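PDB 1SF9: yfhH hypothetical protein from Bacillus subtilis, which is of unknown function but is thought to be a transcriptional regulator, and forms a homodimer. Local coordinates for residues 66-71 / 118-123. Residues are numbered along the deposited sequence; the frame is centred on the assembly and turned at random.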
ATOM      1  N   LYS A  66       5.777   1.410  -3.933  0.80  7.26           N
ATOM      2  CA  LYS A  66       5.968   2.653  -3.181  0.80  7.61           C
ATOM      3  C   LYS A  66       4.785   3.595  -3.380  0.80  7.30           C
ATOM      4  O   LYS A  66       4.352   4.264  -2.441  0.80  7.88           O
ATOM      5  CB  LYS A  66       7.249   3.368  -3.601  0.80  7.08           C
ATOM      6  CG  LYS A  66       8.483   2.617  -3.204  0.80  8.47           C
ATOM      7  CD  LYS A  66       9.738   3.401  -3.490  0.80 14.96           C
ATOM      8  CE  LYS A  66      10.961   2.643  -2.985  0.80 18.94           C
ATOM      9  NZ  LYS A  66      11.022   2.662  -1.498  0.80 23.92           N
ATOM     10  N   ILE A  67       4.265   3.655  -4.604  1.00  6.77           N
ATOM     11  CA  ILE A  67       3.113   4.516  -4.899  1.00  6.35           C
ATOM     12  C   ILE A  67       1.894   4.060  -4.101  1.00  7.38           C
ATOM     13  O   ILE A  67       1.190   4.868  -3.492  1.00  6.56           O
ATOM     14  CB  ILE A  67       2.796   4.514  -6.421  1.00  7.58           C
ATOM     15  CG1 ILE A  67       3.894   5.290  -7.147  1.00  7.98           C
ATOM     16  CG2 ILE A  67       1.439   5.135  -6.685  1.00 10.25           C
ATOM     17  CD1 ILE A  67       3.936   4.997  -8.648  1.00  8.58           C
ATOM     18  N   THR A  68       1.655   2.752  -4.092  1.00  6.94           N
ATOM     19  CA  THR A  68       0.532   2.217  -3.344  1.00  7.03           C
ATOM     20  C   THR A  68       0.648   2.632  -1.885  1.00  6.60           C
ATOM     21  O   THR A  68      -0.346   2.980  -1.247  1.00  7.95           O
ATOM     22  CB  THR A  68       0.506   0.685  -3.454  1.00  7.63           C
ATOM     23  OG1 THR A  68       0.240   0.323  -4.807  1.00 10.16           O
ATOM     24  CG2 THR A  68      -0.570   0.091  -2.535  1.00 11.46           C
ATOM     25  N   MET A  69       1.865   2.623  -1.360  0.60  6.78           N
ATOM     26  CA  MET A  69       2.043   3.009   0.038  0.60  7.99           C
ATOM     27  C   MET A  69       1.842   4.487   0.254  0.60  9.19           C
ATOM     28  O   MET A  69       1.164   4.897   1.198  0.60  9.74           O
ATOM     29  CB  MET A  69       3.418   2.582   0.536  0.60 10.79           C
ATOM     30  CG  MET A  69       3.506   1.115   0.743  0.60 10.46           C
ATOM     31  SD  MET A  69       2.265   0.507   1.932  0.60 14.18           S
ATOM     32  CE  MET A  69       2.534   1.576   3.298  0.60 11.81           C
ATOM     33  N   ALA A  70       2.420   5.303  -0.619  1.00  7.46           N
ATOM     34  CA  ALA A  70       2.262   6.751  -0.476  1.00  9.14           C
ATOM     35  C   ALA A  70       0.784   7.118  -0.519  1.00  8.93           C
ATOM     36  O   ALA A  70       0.312   7.977   0.246  1.00  9.57           O
ATOM     37  CB  ALA A  70       3.032   7.495  -1.586  1.00  8.87           C
ATOM     38  N   LYS A  71       0.047   6.483  -1.419  1.00  7.79           N
ATOM     39  CA  LYS A  71      -1.382   6.750  -1.536  1.00  8.46           C
ATOM     40  C   LYS A  71      -2.120   6.404  -0.247  1.00  9.47           C
ATOM     41  O   LYS A  71      -3.107   7.046   0.092  1.00 10.79           O
ATOM     42  CB  LYS A  71      -1.998   5.948  -2.694  1.00  8.09           C
ATOM     43  CG  LYS A  71      -1.680   6.532  -4.062  1.00 11.62           C
ATOM     44  CD  LYS A  71      -2.373   5.764  -5.195  1.00 14.87           C
ATOM     45  CE  LYS A  71      -2.020   6.408  -6.535  1.00 19.98           C
ATOM     46  NZ  LYS A  71      -2.610   5.688  -7.714  1.00 21.84           N
ATOM     47  N   ALA A 118      -2.393  -8.354   6.351  1.00  6.06           N
ATOM     48  CA  ALA A 118      -2.495  -6.901   6.270  1.00  6.14           C
ATOM     49  C   ALA A 118      -2.376  -6.342   4.877  1.00  6.11           C
ATOM     50  O   ALA A 118      -1.483  -6.753   4.142  1.00  7.50           O
ATOM     51  CB  ALA A 118      -1.417  -6.285   7.125  1.00  7.20           C
ATOM     52  N   LEU A 119      -3.262  -5.400   4.537  1.00  4.66           N
ATOM     53  CA  LEU A 119      -3.217  -4.704   3.237  1.00  4.57           C
ATOM     54  C   LEU A 119      -3.267  -3.200   3.449  1.00  4.55           C
ATOM     55  O   LEU A 119      -3.929  -2.709   4.371  1.00  5.93           O
ATOM     56  CB  LEU A 119      -4.420  -5.054   2.355  1.00  6.29           C
ATOM     57  CG  LEU A 119      -4.514  -6.487   1.838  1.00  7.80           C
ATOM     58  CD1 LEU A 119      -5.878  -6.693   1.164  1.00  9.90           C
ATOM     59  CD2 LEU A 119      -3.386  -6.732   0.853  1.00 11.13           C
ATOM     60  N   PRO A 120      -2.570  -2.428   2.592  0.60  6.10           N
ATOM     61  CA  PRO A 120      -2.603  -0.967   2.754  0.60  5.83           C
ATOM     62  C   PRO A 120      -4.026  -0.497   2.454  0.60  6.29           C
ATOM     63  O   PRO A 120      -4.678  -1.044   1.573  0.60  6.56           O
ATOM     64  CB  PRO A 120      -1.632  -0.470   1.695  0.60  6.59           C
ATOM     65  CG  PRO A 120      -0.708  -1.648   1.458  0.60  8.13           C
ATOM     66  CD  PRO A 120      -1.659  -2.821   1.504  0.60  6.32           C
ATOM     67  N   ILE A 121      -4.523   0.507   3.171  1.00  4.71           N
ATOM     68  CA  ILE A 121      -5.888   0.947   2.914  1.00  5.22           C
ATOM     69  C   ILE A 121      -6.123   1.468   1.499  1.00  4.63           C
ATOM     70  O   ILE A 121      -7.247   1.500   1.030  1.00  6.15           O
ATOM     71  CB  ILE A 121      -6.388   1.971   3.966  1.00  5.77           C
ATOM     72  CG1 ILE A 121      -5.429   3.152   4.070  1.00  7.96           C
ATOM     73  CG2 ILE A 121      -6.516   1.281   5.320  1.00  8.17           C
ATOM     74  CD1 ILE A 121      -5.899   4.226   5.068  1.00  8.40           C
ATOM     75  N   SER A 122      -5.053   1.835   0.799  1.00  6.11           N
ATOM     76  CA  SER A 122      -5.176   2.330  -0.560  1.00  6.16           C
ATOM     77  C   SER A 122      -5.640   1.281  -1.578  1.00  9.76           C
ATOM     78  O   SER A 122      -6.018   1.652  -2.684  1.00 12.47           O
ATOM     79  CB  SER A 122      -3.843   2.914  -1.037  1.00  6.82           C
ATOM     80  OG  SER A 122      -2.807   2.008  -0.735  1.00  7.53           O
ATOM     81  N   VAL A 123      -5.603  -0.004  -1.228  1.00  7.95           N
ATOM     82  CA  VAL A 123      -6.041  -1.025  -2.182  1.00  7.09           C
ATOM     83  C   VAL A 123      -7.463  -1.498  -1.905  1.00  7.51           C
ATOM     84  O   VAL A 123      -7.967  -2.362  -2.601  1.00  9.96           O
ATOM     85  CB  VAL A 123      -5.083  -2.282  -2.232  1.00  6.79           C
ATOM     86  CG1 VAL A 123      -3.634  -1.836  -2.408  1.00 10.05           C
ATOM     87  CG2 VAL A 123      -5.201  -3.125  -0.987  1.00 10.08           C
TER
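Helix segment 66-71 meets the end of strand 115-120 and the 3-10 turn at 121-123 that follows it, with the CA atoms of Lys71 and Ser122 5.9 Å apart and those of Met69 and Pro120 6.7 Å. One hydrogen bond links them: Ser122 OG donates to Thr68 O over 2.7 Å. The hydroxyl comes in 32° off the carbonyl plane at a C=O...OG angle of 137°. With chi1 at 48°, OG sits between its own backbone N and carbonyl carbon, which turns it to the helix, while Ser122 CB rests 3.9 Å from Lys71 CB. Thr68 divides its two branches. OG1 turns back to Glu64 O within the helix; CG2 reaches across to Val123 CG1 at 3.6 Å, the two side chains crossing nearly at right angles. In the conformers modelled here, as both residues have a second one, the bend at chi2 lays Met69 SD 3.7 Å from Pro120 CG. The Met69 side chain also lies about 3 Å from a bound platinum(II) ion. Phe104 of the neighbouring strand touches both Met69 and Pro120. Thr68 O, inside continuing helix 57-74, probably accepts a helix N-H besides the Ser122 hydroxyl; one polar bond and light apolar contact thus tie turn to helix.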